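Local coordinates for Alpha/beta hydrolase fold protein (Ochrobactrum, PDB 4G9E) that hydrolyses the lactone ring of N-acyl homoserine lactones, as an AHL-lactonase of the alpha/beta-hydrolase fold, at residues Gly61-Asp67 and Arg179-Ala184; Glu133-Lys139 and Pro220-Phe226; Val204-Pro210 and Val230-Asn234. All coordinates share one frame; numbering follows the deposited sequence. Where two conformers were deposited one is given.

In the fold
The three contacts lie well away from the centre of one alpha/beta-hydrolase chain, each centred 16 to 18 Å from it. Contact 2 lies at the pocket itself: Phe138 and Phe221 both line the site of bound N-butanoyl-L-homoserine. Contact 1 is set off from it, its centre 26 Å from that of contact 2, yet the side chain of His62 comes within about 8 Å of the ligand. Contact 3 is on the far side of the chain's centre from contact 1, 31 Å between centres, and the side chain of Val204 is about 14 Å from the ligand. Contacts 2 and 3, centred 19 Å apart, adjoin in sequence, and their segments alternate along the chain.

Contact 1 of 3, residues Gly61-Asp67 and Arg179-Ala184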
loop_
_atom_site.group_PDB
_atom_site.type_symbol
_atom_site.label_atom_id
_atom_site.label_comp_id
_atom_site.label_asym_id
_atom_site.label_seq_id
_atom_site.Cartn_x
_atom_site.Cartn_y
_atom_site.Cartn_z
ATOM N N GLY A 61 6.392 12.306 4.875
ATOM C CA GLY A 61 7.584 11.728 5.469
ATOM C C GLY A 61 8.335 10.743 4.590
ATOM O O GLY A 61 9.335 10.183 5.026
ATOM N N HIS A 62 7.851 10.535 3.366
ATOM C CA HIS A 62 8.400 9.532 2.464
ATOM C C HIS A 62 8.706 10.121 1.092
ATOM O O HIS A 62 8.082 11.091 0.657
ATOM C CB HIS A 62 7.391 8.395 2.273
ATOM C CG HIS A 62 7.166 7.552 3.491
ATOM N ND1 HIS A 62 6.442 7.987 4.581
ATOM C CD2 HIS A 62 7.549 6.286 3.777
ATOM C CE1 HIS A 62 6.401 7.025 5.487
ATOM N NE2 HIS A 62 7.067 5.981 5.026
ATOM N N GLY A 63 9.648 9.503 0.392
ATOM C CA GLY A 63 9.933 9.878 -0.979
ATOM C C GLY A 63 10.182 11.362 -1.161
ATOM O O GLY A 63 10.965 11.975 -0.431
ATOM N N LYS A 64 9.540 11.925 -2.153
ATOM C CA LYS A 64 9.681 13.324 -2.513
ATOM C C LYS A 64 8.644 14.233 -1.806
ATOM O O LYS A 64 8.584 15.387 -2.056
ATOM C CB LYS A 64 9.593 13.497 -4.039
ATOM C CG LYS A 64 10.734 12.776 -4.719
ATOM C CD LYS A 64 10.975 13.140 -6.143
ATOM C CE LYS A 64 12.110 12.271 -6.649
ATOM N NZ LYS A 64 13.414 12.703 -6.136
ATOM N N SER A 65 7.807 13.662 -0.958
ATOM C CA SER A 65 6.911 14.471 -0.142
ATOM C C SER A 65 7.695 15.087 1.001
ATOM O O SER A 65 8.757 14.592 1.362
ATOM C CB SER A 65 5.772 13.618 0.402
ATOM O OG SER A 65 4.882 13.284 -0.647
ATOM N N THR A 66 7.174 16.168 1.570
ATOM C CA THR A 66 7.787 16.740 2.759
ATOM C C THR A 66 7.455 15.879 3.961
ATOM O O THR A 66 6.533 15.056 3.922
ATOM C CB THR A 66 7.310 18.185 3.043
ATOM O OG1 THR A 66 5.894 18.204 3.254
ATOM C CG2 THR A 66 7.667 19.111 1.890
ATOM N N ASP A 67 8.216 16.055 5.031
ATOM C CA ASP A 67 7.793 15.508 6.305
ATOM C C ASP A 67 6.428 16.100 6.649
ATOM O O ASP A 67 6.040 17.147 6.130
ATOM C CB ASP A 67 8.821 15.814 7.395
ATOM C CG ASP A 67 10.112 15.034 7.218
ATOM O OD1 ASP A 67 10.141 14.086 6.396
ATOM O OD2 ASP A 67 11.094 15.360 7.917
ATOM N N ARG A 179 15.797 8.182 3.258
ATOM C CA ARG A 179 15.125 9.478 3.365
ATOM C C ARG A 179 14.026 9.497 4.419
ATOM O O ARG A 179 13.806 10.512 5.066
ATOM C CB ARG A 179 14.542 9.909 2.013
ATOM C CG ARG A 179 13.660 11.165 2.067
ATOM C CD ARG A 179 12.213 10.802 2.402
ATOM N NE ARG A 179 11.294 11.936 2.464
ATOM C CZ ARG A 179 11.067 12.658 3.559
ATOM N NH1 ARG A 179 10.186 13.654 3.527
ATOM N NH2 ARG A 179 11.720 12.387 4.682
ATOM N N THR A 180 13.327 8.381 4.575
ATOM C CA THR A 180 12.115 8.346 5.387
ATOM C C THR A 180 12.317 8.986 6.759
ATOM O O THR A 180 13.290 8.705 7.456
ATOM C CB THR A 180 11.638 6.909 5.583
ATOM O OG1 THR A 180 11.552 6.272 4.305
ATOM C CG2 THR A 180 10.272 6.871 6.258
ATOM N N ASP A 181 11.382 9.851 7.132
ATOM C CA ASP A 181 11.316 10.429 8.470
ATOM C C ASP A 181 11.105 9.277 9.453
ATOM O O ASP A 181 10.032 8.680 9.499
ATOM C CB ASP A 181 10.138 11.411 8.506
ATOM C CG ASP A 181 9.987 12.140 9.832
ATOM O OD1 ASP A 181 10.687 11.815 10.812
ATOM O OD2 ASP A 181 9.129 13.045 9.882
ATOM N N GLY A 182 12.128 8.957 10.242
ATOM C CA GLY A 182 12.046 7.813 11.132
ATOM C C GLY A 182 10.958 7.924 12.188
ATOM O O GLY A 182 10.467 6.914 12.695
ATOM N N ARG A 183 10.579 9.149 12.535
ATOM C CA ARG A 183 9.456 9.347 13.448
ATOM C C ARG A 183 8.201 8.665 12.921
ATOM O O ARG A 183 7.373 8.188 13.696
ATOM C CB ARG A 183 9.174 10.835 13.655
ATOM C CG ARG A 183 10.326 11.583 14.290
ATOM C CD ARG A 183 10.055 13.075 14.370
ATOM N NE ARG A 183 9.824 13.640 13.046
ATOM C CZ ARG A 183 9.433 14.888 12.823
ATOM N NH1 ARG A 183 9.231 15.713 13.845
ATOM N NH2 ARG A 183 9.243 15.312 11.580
ATOM N N ALA A 184 8.061 8.625 11.600
ATOM C CA ALA A 184 6.891 8.016 10.991
ATOM C C ALA A 184 6.840 6.517 11.272
ATOM O O ALA A 184 5.766 5.964 11.490
ATOM C CB ALA A 184 6.851 8.293 9.491
HETATM O O HOH W 1 10.758 7.209 1.721
#
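Arg179 reaches into the curve of Gly61-Asp67 and binds it through all three guanidinium nitrogens. NE donates to Gly63 O at 2.9 Å, and NH1 to Ser65 O at 2.8 Å along a nearly straight path (166°). NH1 and NH2 both also reach Asp67 OD1, an end-on salt bridge in which one carboxylate oxygen accepts two N-H bonds: NH2 (2.9 Å) comes to its syn lone pair, whereas NH1 approaches from above the carboxylate plane. All these acceptors lie close to the guanidinium plane, and Gly61 O sits over one face. A bend at chi2 (-87°) turns the chain so that the group faces the loop. An alanine here is likely to leave the carbonyls of Gly63 and Ser65 without their donor and the Asp67 charge without its mate.

The loop follows strand 52-57 of the alpha/beta-hydrolase sheet, with a type II' turn from His62 to Ser65, and it meets the junction between helices 171-179 and 182-194. One backbone bond ties the junction to the loop: Asp181 N donates to Gly61 O at 3.0 Å. Asp181 is also the N-cap of helix 182-194. Its OD1 accepts from Arg183 N, while its carboxylate is held side-on by Arg183 NE and NH2 and receives a further bond from Tyr75. This second salt bridge probably offsets the nearness of the Asp67 and Asp181 carboxylates, whose OD2 atoms are 3.6 Å apart.

Thr180 CG2 makes a CH-pi contact over one face of the His62 imidazole, 3.8 Å from the ring centroid. ND1 of that ring is bonded to Pro60 O. A water links Gly63 N to Thr180 OG1, accepting from both.

Contact 2 of 3, residues Glu133-Lys139 and Pro220-Phe226. With C4L (N-butanoyl-L-homoserine), chain C.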
loop_
_atom_site.group_PDB
_atom_site.type_symbol
_atom_site.label_atom_id
_atom_site.label_comp_id
_atom_site.label_asym_id
_atom_site.label_seq_id
_atom_site.Cartn_x
_atom_site.Cartn_y
_atom_site.Cartn_z
ATOM N N GLU A 133 -3.775 -9.184 17.176
ATOM C CA GLU A 133 -3.421 -10.233 16.226
ATOM C C GLU A 133 -2.141 -9.940 15.466
ATOM O O GLU A 133 -1.781 -10.680 14.560
ATOM C CB GLU A 133 -4.555 -10.431 15.220
ATOM C CG GLU A 133 -5.828 -10.946 15.845
ATOM C CD GLU A 133 -7.004 -10.939 14.893
ATOM O OE1 GLU A 133 -6.988 -10.185 13.894
ATOM O OE2 GLU A 133 -7.965 -11.689 15.160
ATOM N N VAL A 134 -1.452 -8.863 15.817
ATOM C CA VAL A 134 -0.256 -8.481 15.073
ATOM C C VAL A 134 0.785 -9.608 15.043
ATOM O O VAL A 134 1.366 -9.902 13.994
ATOM C CB VAL A 134 0.343 -7.159 15.607
ATOM C CG1 VAL A 134 1.674 -6.865 14.943
ATOM C CG2 VAL A 134 -0.639 -6.007 15.376
ATOM N N GLY A 135 0.989 -10.263 16.182
ATOM C CA GLY A 135 1.922 -11.371 16.253
ATOM C C GLY A 135 1.519 -12.563 15.402
ATOM O O GLY A 135 2.371 -13.303 14.919
ATOM N N GLN A 136 0.217 -12.765 15.235
ATOM C CA GLN A 136 -0.295 -13.854 14.404
ATOM C C GLN A 136 -0.185 -13.577 12.908
ATOM O O GLN A 136 0.093 -14.475 12.124
ATOM C CB GLN A 136 -1.750 -14.153 14.755
ATOM C CG GLN A 136 -1.942 -14.679 16.159
ATOM C CD GLN A 136 -3.383 -14.601 16.605
ATOM O OE1 GLN A 136 -4.275 -15.144 15.955
ATOM N NE2 GLN A 136 -3.623 -13.915 17.718
ATOM N N GLY A 137 -0.408 -12.333 12.509
ATOM C CA GLY A 137 -0.464 -12.011 11.095
ATOM C C GLY A 137 0.889 -11.793 10.451
ATOM O O GLY A 137 1.033 -11.932 9.235
ATOM N N PHE A 138 1.873 -11.433 11.270
ATOM C CA PHE A 138 3.218 -11.144 10.805
ATOM C C PHE A 138 4.201 -12.178 11.322
ATOM O O PHE A 138 4.031 -12.725 12.409
ATOM C CB PHE A 138 3.674 -9.756 11.266
ATOM C CG PHE A 138 2.911 -8.621 10.638
ATOM C CD1 PHE A 138 3.266 -8.137 9.389
ATOM C CD2 PHE A 138 1.841 -8.032 11.300
ATOM C CE1 PHE A 138 2.566 -7.086 8.812
ATOM C CE2 PHE A 138 1.132 -6.984 10.716
ATOM C CZ PHE A 138 1.502 -6.512 9.477
ATOM N N LYS A 139 5.241 -12.419 10.533
ATOM C CA LYS A 139 6.337 -13.279 10.933
ATOM C C LYS A 139 7.326 -12.470 11.757
ATOM O O LYS A 139 7.811 -11.434 11.318
ATOM C CB LYS A 139 7.036 -13.837 9.690
ATOM C CG LYS A 139 6.190 -14.791 8.860
ATOM C CD LYS A 139 6.939 -15.236 7.616
ATOM C CE LYS A 139 6.119 -16.199 6.765
ATOM N NZ LYS A 139 5.844 -17.498 7.447
ATOM N N PRO A 220 8.343 -12.749 3.417
ATOM C CA PRO A 220 9.144 -12.809 4.647
ATOM C C PRO A 220 8.486 -12.120 5.842
ATOM O O PRO A 220 8.956 -12.310 6.967
ATOM C CB PRO A 220 10.414 -12.053 4.260
ATOM C CG PRO A 220 9.950 -11.056 3.252
ATOM C CD PRO A 220 8.845 -11.728 2.478
ATOM N N PHE A 221 7.439 -11.334 5.604
ATOM C CA PHE A 221 6.806 -10.554 6.667
ATOM C C PHE A 221 5.419 -11.056 7.035
ATOM O O PHE A 221 5.008 -10.959 8.187
ATOM C CB PHE A 221 6.684 -9.081 6.264
ATOM C CG PHE A 221 7.996 -8.385 6.092
ATOM C CD1 PHE A 221 8.770 -8.054 7.189
ATOM C CD2 PHE A 221 8.447 -8.037 4.838
ATOM C CE1 PHE A 221 9.984 -7.405 7.030
ATOM C CE2 PHE A 221 9.658 -7.393 4.674
ATOM C CZ PHE A 221 10.427 -7.077 5.767
ATOM N N VAL A 222 4.690 -11.567 6.052
ATOM C CA VAL A 222 3.282 -11.895 6.243
ATOM C C VAL A 222 3.045 -13.392 6.343
ATOM O O VAL A 222 3.574 -14.163 5.549
ATOM C CB VAL A 222 2.431 -11.332 5.096
ATOM C CG1 VAL A 222 0.964 -11.660 5.307
ATOM C CG2 VAL A 222 2.631 -9.828 4.991
ATOM N N GLU A 223 2.252 -13.797 7.329
ATOM C CA GLU A 223 1.855 -15.195 7.466
ATOM C C GLU A 223 0.737 -15.528 6.487
ATOM O O GLU A 223 -0.417 -15.164 6.714
ATOM C CB GLU A 223 1.393 -15.481 8.892
ATOM C CG GLU A 223 2.487 -15.348 9.916
ATOM C CD GLU A 223 3.430 -16.539 9.955
ATOM O OE1 GLU A 223 3.489 -17.333 8.986
ATOM O OE2 GLU A 223 4.119 -16.675 10.980
ATOM N N LEU A 224 1.069 -16.217 5.402
ATOM C CA LEU A 224 0.075 -16.511 4.379
ATOM C C LEU A 224 -1.033 -17.427 4.893
ATOM O O LEU A 224 -2.171 -17.344 4.428
ATOM C CB LEU A 224 0.735 -17.102 3.132
ATOM C CG LEU A 224 1.748 -16.173 2.465
ATOM C CD1 LEU A 224 2.308 -16.824 1.216
ATOM C CD2 LEU A 224 1.110 -14.832 2.134
ATOM N N ASP A 225 -0.707 -18.305 5.837
ATOM C CA ASP A 225 -1.705 -19.170 6.462
ATOM C C ASP A 225 -2.759 -18.336 7.178
ATOM O O ASP A 225 -3.952 -18.635 7.126
ATOM C CB ASP A 225 -1.057 -20.115 7.480
ATOM C CG ASP A 225 -0.227 -21.197 6.833
ATOM O OD1 ASP A 225 -0.304 -21.345 5.598
ATOM O OD2 ASP A 225 0.489 -21.913 7.566
ATOM N N PHE A 226 -2.304 -17.297 7.869
ATOM C CA PHE A 226 -3.210 -16.414 8.586
ATOM C C PHE A 226 -4.094 -15.670 7.591
ATOM O O PHE A 226 -5.313 -15.605 7.746
ATOM C CB PHE A 226 -2.420 -15.419 9.433
ATOM C CG PHE A 226 -3.285 -14.477 10.213
ATOM C CD1 PHE A 226 -3.692 -13.277 9.665
ATOM C CD2 PHE A 226 -3.687 -14.792 11.497
ATOM C CE1 PHE A 226 -4.485 -12.408 10.378
ATOM C CE2 PHE A 226 -4.481 -13.922 12.218
ATOM C CZ PHE A 226 -4.884 -12.733 11.652
HETATM O O1 C4L C . 6.485 -3.072 3.939
HETATM C C4 C4L C . 5.762 -2.552 4.822
HETATM O O2 C4L C . 5.014 -1.570 4.610
HETATM C C3 C4L C . 5.799 -3.108 6.226
HETATM C C2 C4L C . 6.223 -4.582 6.234
HETATM C C1 C4L C . 6.731 -5.029 7.596
HETATM O O3 C4L C . 8.016 -4.444 7.858
HETATM N N1 C4L C . 4.500 -3.009 6.901
HETATM C C5 C4L C . 4.254 -2.108 7.856
HETATM O O4 C4L C . 5.087 -1.306 8.258
HETATM C C6 C4L C . 2.869 -2.120 8.462
HETATM C C7 C4L C . 2.983 -2.086 9.982
HETATM C C8 C4L C . 3.649 -3.334 10.547
HETATM O O HOH W 2 3.064 -15.427 13.137
HETATM O O HOH W 3 3.677 -17.574 5.087
HETATM O O HOH W 4 9.720 -11.209 9.404
#
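With chi1 at -180°, the Phe226 side chain swings across to lay one ring face against Gly137, and Glu223 bends at chi2 (-78°) to bring its carboxylate beside Lys139. The Gly137 CA stands 4.0 Å from the centroid of the Phe226 ring, a CH-pi contact. Gln136 CB touches CE2 of the same ring, and Glu133 OE1, bonded to Ala130 N, lies at its edge. Lys139 NZ meets Glu223 OE1 in a salt bridge of 2.8 Å, approaching from above the carboxylate plane, while Lys139 CG packs on the carboxylate carbon.

Between these side chains the backbones form a single beta bridge at Phe138 and Val222: Glu223 N donates to Gly137 O at 2.9 Å and Lys139 N to Phe221 O at 2.8 Å. It ties the exit of helix 134-137 to the loop that follows Glu219, the probable acid of a Ser-His-Glu triad in this alpha/beta-hydrolase fold. Glu219 accepts from the backbone N of Phe221 and Val222. The rings of Phe138, in the bridge, and Phe221, next to it, line the ligand pocket. O3 of N-butanoyl-L-homoserine lies over the Phe221 ring face, offset toward its rim, 3.7 Å from CE1, and Phe138 CZ approaches C8 of the butanoyl tail at 4.0 Å.

Contact 3 of 3, residues Val204-Pro210 and Val230-Asn234; sequences VAEAQLP and VKFGN
Val204 and Gly233 are joined by the backbone bond of this contact, Gly233 N donating to Val204 O at 2.9 Å. Side chains add bonds to main-chain oxygens near the end of helix 200-206. Asn234 ND2 donates to Gln208 O at 3.0 Å, with the acceptor near the amide plane and a fairly straight path (158°). A chi1 of -177° carries this amide out alongside the Pro210 ring, the two side chains pointing the same way. A bond from Lys231 NZ to Ala205 O, 2.8 Å long, belongs to one of two modelled conformers of the lysine and is therefore doubtful.

One water bridges the two segments: it donates to Ala207 O and to Leu209 O and takes a weak bond from Asn234 N. Weaker contacts of CA-H...O type accompany it, among them Gly233 CA to Ala207 O at 3.3 Å. Gly233 sits so close to this carbonyl that a CB in the usual position would collide with Ala207 O.

Apolar packing is concentrated at Val204. Its CB meets CD2 of the Phe232 ring at 3.8 Å, and its CG2 meets Val230 CG1 at 3.9 Å, these two valine side chains crossing at about a right angle. Pro128 and Ile211 also touch both Val204 and Phe232, continuing the packing toward the sheet.

The segment 204-210 is the link from helix 200-206 into strand 211-216, which pairs in parallel with strand 120-124. The loop 230-234, between helix 224-227 and strand 241-243, is thereby fastened beside the start of strand 211-216, where Asn234 and Ile211 also share backbone bonding, next to the outermost strand 241-243 of the alpha/beta-hydrolase sheet.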
loop_
_atom_site.group_PDB
_atom_site.type_symbol
_atom_site.label_atom_id
_atom_site.label_comp_id
_atom_site.label_asym_id
_atom_site.label_seq_id
_atom_site.Cartn_x
_atom_site.Cartn_y
_atom_site.Cartn_z
ATOM N N VAL A 204 -12.604 -5.393 7.193
ATOM C CA VAL A 204 -12.598 -6.192 5.970
ATOM C C VAL A 204 -13.696 -7.253 5.969
ATOM O O VAL A 204 -14.205 -7.604 4.907
ATOM C CB VAL A 204 -11.214 -6.799 5.619
ATOM C CG1 VAL A 204 -10.161 -5.708 5.476
ATOM C CG2 VAL A 204 -10.795 -7.895 6.596
ATOM N N ALA A 205 -14.079 -7.734 7.149
ATOM C CA ALA A 205 -15.150 -8.720 7.262
ATOM C C ALA A 205 -16.487 -8.135 6.831
ATOM O O ALA A 205 -17.325 -8.831 6.252
ATOM C CB ALA A 205 -15.243 -9.257 8.691
ATOM N N GLU A 206 -16.676 -6.849 7.115
ATOM C CA GLU A 206 -17.964 -6.195 6.930
ATOM C C GLU A 206 -18.048 -5.371 5.643
ATOM O O GLU A 206 -19.136 -4.987 5.216
ATOM C CB GLU A 206 -18.273 -5.352 8.171
ATOM C CG GLU A 206 -18.410 -6.221 9.421
ATOM C CD GLU A 206 -18.313 -5.458 10.736
ATOM O OE1 GLU A 206 -18.399 -4.211 10.745
ATOM O OE2 GLU A 206 -18.148 -6.124 11.781
ATOM N N ALA A 207 -16.902 -5.137 5.008
ATOM C CA ALA A 207 -16.855 -4.323 3.799
ATOM C C ALA A 207 -17.520 -5.025 2.620
ATOM O O ALA A 207 -17.286 -6.207 2.377
ATOM C CB ALA A 207 -15.415 -3.974 3.462
ATOM N N GLN A 208 -18.332 -4.280 1.895
ATOM C CA GLN A 208 -19.076 -4.850 0.750
ATOM C C GLN A 208 -18.303 -4.765 -0.581
ATOM O O GLN A 208 -18.591 -5.502 -1.521
ATOM C CB GLN A 208 -20.419 -4.125 0.578
ATOM C CG GLN A 208 -21.253 -4.139 1.846
ATOM C CD GLN A 208 -21.589 -5.525 2.134
ATOM O OE1 GLN A 208 -20.935 -6.222 2.900
ATOM N NE2 GLN A 208 -22.558 -6.002 1.421
ATOM N N LEU A 209 -17.375 -3.816 -0.677
ATOM C CA LEU A 209 -16.640 -3.663 -1.932
ATOM C C LEU A 209 -15.726 -4.865 -2.170
ATOM O O LEU A 209 -15.350 -5.572 -1.234
ATOM C CB LEU A 209 -15.838 -2.357 -1.976
ATOM C CG LEU A 209 -14.403 -2.365 -1.441
ATOM C CD1 LEU A 209 -13.701 -1.048 -1.732
ATOM C CD2 LEU A 209 -14.379 -2.678 0.047
ATOM N N PRO A 210 -15.375 -5.117 -3.434
ATOM C CA PRO A 210 -14.449 -6.220 -3.688
ATOM C C PRO A 210 -13.090 -5.947 -3.060
ATOM O O PRO A 210 -12.515 -4.873 -3.259
ATOM C CB PRO A 210 -14.320 -6.226 -5.218
ATOM C CG PRO A 210 -15.524 -5.501 -5.716
ATOM C CD PRO A 210 -15.812 -4.462 -4.677
ATOM N N VAL A 230 -8.492 -15.182 6.985
ATOM C CA VAL A 230 -9.185 -13.938 7.288
ATOM C C VAL A 230 -10.537 -13.889 6.580
ATOM O O VAL A 230 -10.645 -14.256 5.409
ATOM C CB VAL A 230 -8.338 -12.715 6.884
ATOM C CG1 VAL A 230 -9.153 -11.429 6.974
ATOM C CG2 VAL A 230 -7.084 -12.632 7.743
ATOM N N LYS A 231 -11.564 -13.447 7.301
ATOM C CA LYS A 231 -12.891 -13.292 6.718
ATOM C C LYS A 231 -13.015 -11.958 5.996
ATOM O O LYS A 231 -12.773 -10.900 6.580
ATOM C CB LYS A 231 -13.983 -13.391 7.784
ATOM C CG LYS A 231 -15.385 -13.275 7.202
ATOM C CD LYS A 231 -16.412 -12.856 8.238
ATOM C CE LYS A 231 -17.764 -12.610 7.584
ATOM N NZ LYS A 231 -17.672 -11.608 6.484
ATOM N N PHE A 232 -13.387 -12.016 4.722
ATOM C CA PHE A 232 -13.643 -10.819 3.931
ATOM C C PHE A 232 -15.108 -10.792 3.520
ATOM O O PHE A 232 -15.683 -11.828 3.185
ATOM C CB PHE A 232 -12.777 -10.796 2.669
ATOM C CG PHE A 232 -11.308 -10.666 2.936
ATOM C CD1 PHE A 232 -10.521 -11.789 3.131
ATOM C CD2 PHE A 232 -10.709 -9.417 2.978
ATOM C CE1 PHE A 232 -9.166 -11.668 3.379
ATOM C CE2 PHE A 232 -9.358 -9.288 3.217
ATOM C CZ PHE A 232 -8.584 -10.417 3.420
ATOM N N GLY A 233 -15.707 -9.608 3.516
ATOM C CA GLY A 233 -17.088 -9.473 3.082
ATOM C C GLY A 233 -17.300 -9.895 1.636
ATOM O O GLY A 233 -18.315 -10.493 1.302
ATOM N N ASN A 234 -16.334 -9.585 0.783
ATOM C CA ASN A 234 -16.451 -9.808 -0.652
ATOM C C ASN A 234 -15.066 -10.044 -1.235
ATOM O O ASN A 234 -14.465 -9.149 -1.832
ATOM C CB ASN A 234 -17.110 -8.589 -1.287
ATOM C CG ASN A 234 -17.349 -8.750 -2.768
ATOM O OD1 ASN A 234 -17.185 -9.834 -3.333
ATOM N ND2 ASN A 234 -17.745 -7.659 -3.415
HETATM O O HOH W 5 -14.877 -7.158 1.128
#